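PDB 2JFR: Ser-thr phosphatase MSPP from Mycobacterium smegmatis, which probably removes phosphate from phosphoserine and phosphothreonine in proteins, as a metal-dependent phosphatase of the PPM (PP2C) family. Local coordinates for residues 12-23 with 218-227. Numbering follows the deposited sequence.
Sequences TDQGPVRENNQD and NDAGGSDNTT. With MN (manganese (II) ion), chain C.
Asp13 and Thr226 pair through their backbones where strands 5-13 and 226-233 run antiparallel at the edge of one sheet of the PP2C beta-sandwich; strand 5-13 runs out into a loop here, and strand 226-233 is entered from another that carries the metal ligand Asp224. Asp13 N bonds to Thr226 O and Thr226 N returns the bond to Asp13 O.

Side-chain amides tie the loops together. Asn225 points its amide into the 14-22 loop, where ND2 spends both hydrogens, on Gln14 O (2.9 Å) and on Asn20 O (3.0 Å). Its OD1 takes Gln22 N from above the amide plane at 2.9 Å and is also met by two waters, so the flat group is fixed in rotation. Farther out, Asn218 ND2 meets Asp13 OD2 almost straight (176°) on the syn side. Among the hydroxyls, Thr227 OG1 donates to the anti lone pair of Asp23 OD2 at 2.7 Å, an oxygen that Ser185 also holds.

Apolar packing is slight: the Pro16 ring rests on the backbone, CD 3.4 Å from Gly222 O.

The charged contact pairs Arg18 with Asp224. The Arg18 chain bends at chi2 (-53°) and lays its guanidinium nearly parallel to the carboxylate, the planes 12° apart, with OD1 over the centre of one face. This salt bridge is electrostatic, since no N-H points at OD1; NE bonds instead to Ser223 O. The positive charge probably tempers the negative charge gathered at the metal site. Asp36 and Asp186 share the manganese with Asp224, whose OD2 binds the ion at 2.1 Å, while Asp224 OD1 lies 2.6 Å from the oxygen of a manganese-bound water.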
ATOM      1  N   THR A  12      -3.292   4.149  11.087  1.00 19.74           N
ATOM      2  CA  THR A  12      -4.020   2.931  10.832  1.00 20.93           C
ATOM      3  C   THR A  12      -5.210   2.916  11.728  1.00 22.19           C
ATOM      4  O   THR A  12      -5.192   3.350  12.872  1.00 27.71           O
ATOM      5  CB  THR A  12      -3.061   1.718  11.048  1.00 21.85           C
ATOM      6  OG1 THR A  12      -3.701   0.464  10.631  1.00 22.77           O
ATOM      7  CG2 THR A  12      -2.640   1.509  12.513  1.00 31.33           C
ATOM      8  N   ASP A  13      -6.293   2.345  11.246  1.00 20.50           N
ATOM      9  CA  ASP A  13      -7.605   2.345  11.893  0.65 20.80           C
ATOM     10  C   ASP A  13      -8.221   0.949  11.710  1.00 20.57           C
ATOM     11  O   ASP A  13      -8.431   0.518  10.567  1.00 19.86           O
ATOM     12  CB  ASP A  13      -8.552   3.383  11.328  0.65 23.14           C
ATOM     13  CG  ASP A  13      -9.852   3.325  12.083  0.65 25.24           C
ATOM     14  OD1 ASP A  13      -9.809   2.886  13.272  0.65 23.09           O
ATOM     15  OD2 ASP A  13     -10.912   3.573  11.481  0.65 29.09           O
ATOM     16  N   GLN A  14      -8.521   0.248  12.790  1.00 19.64           N
ATOM     17  CA  GLN A  14      -9.182  -1.028  12.672  1.00 17.19           C
ATOM     18  C   GLN A  14     -10.573  -0.889  12.081  1.00 16.23           C
ATOM     19  O   GLN A  14     -11.023  -1.759  11.309  1.00 15.91           O
ATOM     20  CB  GLN A  14      -9.258  -1.688  14.043  1.00 17.01           C
ATOM     21  CG  GLN A  14      -9.886  -3.053  14.045  1.00 16.93           C
ATOM     22  CD  GLN A  14      -9.788  -3.719  15.380  1.00 18.57           C
ATOM     23  OE1 GLN A  14      -8.992  -3.390  16.245  1.00 26.42           O
ATOM     24  NE2 GLN A  14     -10.645  -4.697  15.586  1.00 19.21           N
ATOM     25  N   GLY A  15     -11.280   0.143  12.464  1.00 18.14           N
ATOM     26  CA  GLY A  15     -12.666   0.350  12.156  1.00 19.81           C
ATOM     27  C   GLY A  15     -13.537  -0.432  13.080  1.00 18.60           C
ATOM     28  O   GLY A  15     -13.084  -1.237  13.906  1.00 18.83           O
ATOM     29  N   PRO A  16     -14.848  -0.188  13.001  1.00 20.10           N
ATOM     30  CA  PRO A  16     -15.826  -0.770  13.932  1.00 22.13           C
ATOM     31  C   PRO A  16     -16.386  -2.087  13.498  1.00 21.59           C
ATOM     32  O   PRO A  16     -17.213  -2.632  14.269  1.00 25.92           O
ATOM     33  CB  PRO A  16     -16.913   0.313  13.926  1.00 24.29           C
ATOM     34  CG  PRO A  16     -16.919   0.760  12.470  1.00 28.18           C
ATOM     35  CD  PRO A  16     -15.451   0.893  12.193  1.00 24.39           C
ATOM     36  N   VAL A  17     -15.963  -2.648  12.386  1.00 20.11           N
ATOM     37  CA  VAL A  17     -16.536  -3.875  11.844  1.00 20.43           C
ATOM     38  C   VAL A  17     -15.601  -5.034  12.005  1.00 18.52           C
ATOM     39  O   VAL A  17     -15.944  -6.080  12.564  1.00 21.06           O
ATOM     40  CB  VAL A  17     -16.979  -3.701  10.360  1.00 20.46           C
ATOM     41  CG1 VAL A  17     -17.508  -4.986   9.810  1.00 24.75           C
ATOM     42  CG2 VAL A  17     -17.986  -2.555  10.217  1.00 22.28           C
ATOM     43  N   ARG A  18     -14.390  -4.910  11.485  1.00 17.78           N
ATOM     44  CA  ARG A  18     -13.423  -5.994  11.522  0.60 16.29           C
ATOM     45  C   ARG A  18     -12.992  -6.322  12.944  1.00 16.03           C
ATOM     46  O   ARG A  18     -12.775  -5.434  13.748  1.00 17.25           O
ATOM     47  CB  ARG A  18     -12.170  -5.599  10.725  0.60 16.43           C
ATOM     48  CG  ARG A  18     -12.413  -5.355   9.246  0.60 15.67           C
ATOM     49  CD  ARG A  18     -13.122  -6.496   8.545  0.60 18.83           C
ATOM     50  NE  ARG A  18     -13.323  -6.170   7.125  0.60 17.74           N
ATOM     51  CZ  ARG A  18     -12.560  -6.593   6.139  0.60 19.20           C
ATOM     52  NH1 ARG A  18     -11.496  -7.357   6.355  0.60 20.91           N
ATOM     53  NH2 ARG A  18     -12.888  -6.218   4.887  0.60 22.97           N
ATOM     54  N   GLU A  19     -12.807  -7.614  13.207  1.00 16.37           N
ATOM     55  CA  GLU A  19     -12.404  -8.040  14.524  1.00 16.90           C
ATOM     56  C   GLU A  19     -10.910  -7.968  14.782  1.00 16.04           C
ATOM     57  O   GLU A  19     -10.494  -8.018  15.963  1.00 16.97           O
ATOM     58  CB  GLU A  19     -12.895  -9.491  14.770  1.00 17.96           C
ATOM     59  CG  GLU A  19     -14.385  -9.588  14.768  1.00 20.79           C
ATOM     60  CD  GLU A  19     -14.916 -10.964  15.041  1.00 20.90           C
ATOM     61  OE1 GLU A  19     -14.336 -11.949  14.459  1.00 22.76           O
ATOM     62  OE2 GLU A  19     -15.874 -11.075  15.876  1.00 20.78           O
ATOM     63  N   ASN A  20     -10.123  -7.753  13.743  1.00 15.71           N
ATOM     64  CA  ASN A  20      -8.710  -7.567  13.859  1.00 15.21           C
ATOM     65  C   ASN A  20      -8.317  -6.439  12.882  1.00 14.81           C
ATOM     66  O   ASN A  20      -8.960  -6.271  11.857  1.00 15.67           O
ATOM     67  CB  ASN A  20      -7.887  -8.801  13.537  1.00 16.29           C
ATOM     68  CG  ASN A  20      -7.997  -9.860  14.576  1.00 18.05           C
ATOM     69  OD1 ASN A  20      -8.875 -10.688  14.548  1.00 21.00           O
ATOM     70  ND2 ASN A  20      -7.133  -9.844  15.546  1.00 21.62           N
ATOM     71  N   ASN A  21      -7.218  -5.782  13.212  1.00 15.22           N
ATOM     72  CA  ASN A  21      -6.535  -4.909  12.247  1.00 14.46           C
ATOM     73  C   ASN A  21      -5.427  -5.755  11.637  1.00 14.35           C
ATOM     74  O   ASN A  21      -4.396  -6.017  12.239  1.00 16.34           O
ATOM     75  CB  ASN A  21      -6.002  -3.664  12.894  1.00 14.96           C
ATOM     76  CG  ASN A  21      -5.539  -2.708  11.824  1.00 15.62           C
ATOM     77  OD1 ASN A  21      -5.417  -3.045  10.659  1.00 15.77           O
ATOM     78  ND2 ASN A  21      -5.322  -1.459  12.237  1.00 19.81           N
ATOM     79  N   GLN A  22      -5.681  -6.243  10.422  1.00 13.99           N
ATOM     80  CA  GLN A  22      -4.717  -7.070   9.719  1.00 13.74           C
ATOM     81  C   GLN A  22      -3.889  -6.249   8.736  1.00 13.92           C
ATOM     82  O   GLN A  22      -3.117  -6.838   7.956  1.00 14.24           O
ATOM     83  CB  GLN A  22      -5.374  -8.238   9.008  1.00 14.76           C
ATOM     84  CG  GLN A  22      -6.210  -9.075   9.963  1.00 15.24           C
ATOM     85  CD  GLN A  22      -6.728 -10.341   9.295  1.00 16.68           C
ATOM     86  OE1 GLN A  22      -7.128 -10.315   8.126  1.00 17.87           O
ATOM     87  NE2 GLN A  22      -6.715 -11.423  10.009  1.00 19.24           N
ATOM     88  N   ASP A  23      -4.002  -4.940   8.754  1.00 13.99           N
ATOM     89  CA  ASP A  23      -3.091  -4.095   7.985  1.00 14.13           C
ATOM     90  C   ASP A  23      -1.841  -3.835   8.826  1.00 14.39           C
ATOM     91  O   ASP A  23      -1.835  -3.955  10.062  1.00 16.30           O
ATOM     92  CB  ASP A  23      -3.739  -2.726   7.728  1.00 14.06           C
ATOM     93  CG  ASP A  23      -4.837  -2.602   6.699  1.00 13.97           C
ATOM     94  OD1 ASP A  23      -5.202  -3.594   6.027  1.00 14.39           O
ATOM     95  OD2 ASP A  23      -5.347  -1.444   6.581  1.00 14.19           O
ATOM     96  N   ASN A 218     -13.659   5.867   8.378  1.00 15.53           N
ATOM     97  CA  ASN A 218     -14.431   5.406   9.526  0.65 15.91           C
ATOM     98  C   ASN A 218     -15.825   5.987   9.501  1.00 16.10           C
ATOM     99  O   ASN A 218     -16.819   5.259   9.703  1.00 17.15           O
ATOM    100  CB  ASN A 218     -13.647   5.836  10.766  0.65 16.46           C
ATOM    101  CG  ASN A 218     -14.196   5.108  11.972  0.65 17.10           C
ATOM    102  OD1 ASN A 218     -15.291   5.436  12.419  0.65 20.36           O
ATOM    103  ND2 ASN A 218     -13.487   4.155  12.509  0.65 18.24           N
ATOM    104  N   ASP A 219     -15.950   7.276   9.268  1.00 16.02           N
ATOM    105  CA  ASP A 219     -17.215   7.938   9.225  1.00 16.52           C
ATOM    106  C   ASP A 219     -18.138   7.364   8.153  1.00 16.61           C
ATOM    107  O   ASP A 219     -19.339   7.354   8.316  1.00 18.23           O
ATOM    108  CB  ASP A 219     -17.051   9.405   8.956  1.00 17.30           C
ATOM    109  CG  ASP A 219     -16.519  10.274  10.018  1.00 19.84           C
ATOM    110  OD1 ASP A 219     -16.205   9.770  11.120  1.00 21.08           O
ATOM    111  OD2 ASP A 219     -16.389  11.487   9.779  1.00 24.63           O
ATOM    112  N   ALA A 220     -17.558   6.883   7.077  1.00 16.07           N
ATOM    113  CA  ALA A 220     -18.290   6.263   5.965  1.00 16.65           C
ATOM    114  C   ALA A 220     -18.732   4.862   6.262  1.00 17.37           C
ATOM    115  O   ALA A 220     -19.423   4.277   5.400  1.00 19.67           O
ATOM    116  CB  ALA A 220     -17.467   6.334   4.697  1.00 17.22           C
ATOM    117  N   GLY A 221     -18.352   4.312   7.401  1.00 17.31           N
ATOM    118  CA  GLY A 221     -18.798   3.009   7.814  1.00 18.30           C
ATOM    119  C   GLY A 221     -17.685   2.140   8.338  1.00 17.86           C
ATOM    120  O   GLY A 221     -17.919   1.197   9.091  1.00 19.74           O
ATOM    121  N   GLY A 222     -16.451   2.414   7.944  1.00 16.81           N
ATOM    122  CA  GLY A 222     -15.330   1.678   8.502  1.00 16.60           C
ATOM    123  C   GLY A 222     -15.456   0.190   8.279  1.00 16.23           C
ATOM    124  O   GLY A 222     -15.037  -0.602   9.131  1.00 16.80           O
ATOM    125  N   SER A 223     -15.936  -0.244   7.102  1.00 15.79           N
ATOM    126  CA  SER A 223     -16.158  -1.657   6.850  1.00 16.58           C
ATOM    127  C   SER A 223     -14.874  -2.465   6.849  1.00 15.70           C
ATOM    128  O   SER A 223     -14.940  -3.672   7.057  1.00 17.70           O
ATOM    129  CB  SER A 223     -16.901  -1.880   5.539  1.00 18.49           C
ATOM    130  OG  SER A 223     -16.197  -1.391   4.439  1.00 19.44           O
ATOM    131  N   ASP A 224     -13.750  -1.834   6.559  1.00 15.33           N
ATOM    132  CA  ASP A 224     -12.460  -2.488   6.542  1.00 14.71           C
ATOM    133  C   ASP A 224     -11.499  -1.700   7.410  1.00 14.78           C
ATOM    134  O   ASP A 224     -11.737  -0.560   7.764  1.00 16.66           O
ATOM    135  CB  ASP A 224     -11.921  -2.653   5.118  1.00 15.44           C
ATOM    136  CG  ASP A 224     -10.776  -3.587   4.915  1.00 15.29           C
ATOM    137  OD1 ASP A 224     -10.394  -4.318   5.881  1.00 15.76           O
ATOM    138  OD2 ASP A 224     -10.273  -3.665   3.727  1.00 15.56           O
ATOM    139  N   ASN A 225     -10.394  -2.347   7.738  1.00 14.32           N
ATOM    140  CA  ASN A 225      -9.217  -1.648   8.212  1.00 14.22           C
ATOM    141  C   ASN A 225      -8.746  -0.636   7.168  1.00 14.03           C
ATOM    142  O   ASN A 225      -8.788  -0.955   5.978  1.00 14.27           O
ATOM    143  CB  ASN A 225      -8.091  -2.664   8.410  1.00 14.29           C
ATOM    144  CG  ASN A 225      -8.416  -3.896   9.213  1.00 13.86           C
ATOM    145  OD1 ASN A 225      -7.860  -4.964   8.934  1.00 14.29           O
ATOM    146  ND2 ASN A 225      -9.256  -3.817  10.222  1.00 14.30           N
ATOM    147  N   THR A 226      -8.320   0.530   7.616  1.00 13.90           N
ATOM    148  CA  THR A 226      -7.732   1.533   6.723  1.00 14.28           C
ATOM    149  C   THR A 226      -6.390   1.938   7.252  1.00 13.85           C
ATOM    150  O   THR A 226      -6.275   2.312   8.424  1.00 15.19           O
ATOM    151  CB  THR A 226      -8.679   2.772   6.604  1.00 15.61           C
ATOM    152  OG1 THR A 226      -9.911   2.349   6.031  1.00 17.34           O
ATOM    153  CG2 THR A 226      -8.064   3.825   5.700  1.00 16.75           C
ATOM    154  N   THR A 227      -5.395   1.920   6.403  1.00 13.74           N
ATOM    155  CA  THR A 227      -4.023   2.298   6.753  1.00 14.16           C
ATOM    156  C   THR A 227      -3.484   3.163   5.657  1.00 14.19           C
ATOM    157  O   THR A 227      -3.631   2.839   4.483  1.00 15.73           O
ATOM    158  CB  THR A 227      -3.193   1.033   6.949  1.00 14.86           C
ATOM    159  OG1 THR A 227      -3.810   0.260   7.971  1.00 15.64           O
ATOM    160  CG2 THR A 227      -1.752   1.327   7.356  1.00 17.57           C
TER
HETATM  161 MN    MN C1235      -8.363  -4.385   3.166  0.56 13.82          MN
HETATM  162  O   HOH W   1     -13.590  -2.378  10.549  1.00 17.18           O
HETATM  163  O   HOH W   2      -9.484  -7.280   8.814  1.00 17.13           O
HETATM  164  O   HOH W   3      -7.562  -3.049   4.593  1.00 14.25           O
HETATM  165  O   HOH W   4      -6.425  -5.935   6.757  1.00 14.25           O
HETATM  166  O   HOH W   5      -8.614  -5.901   4.763  0.83 14.57           O
HETATM  167  O   HOH W   6      -9.020  -5.929   1.982  0.83 17.85           O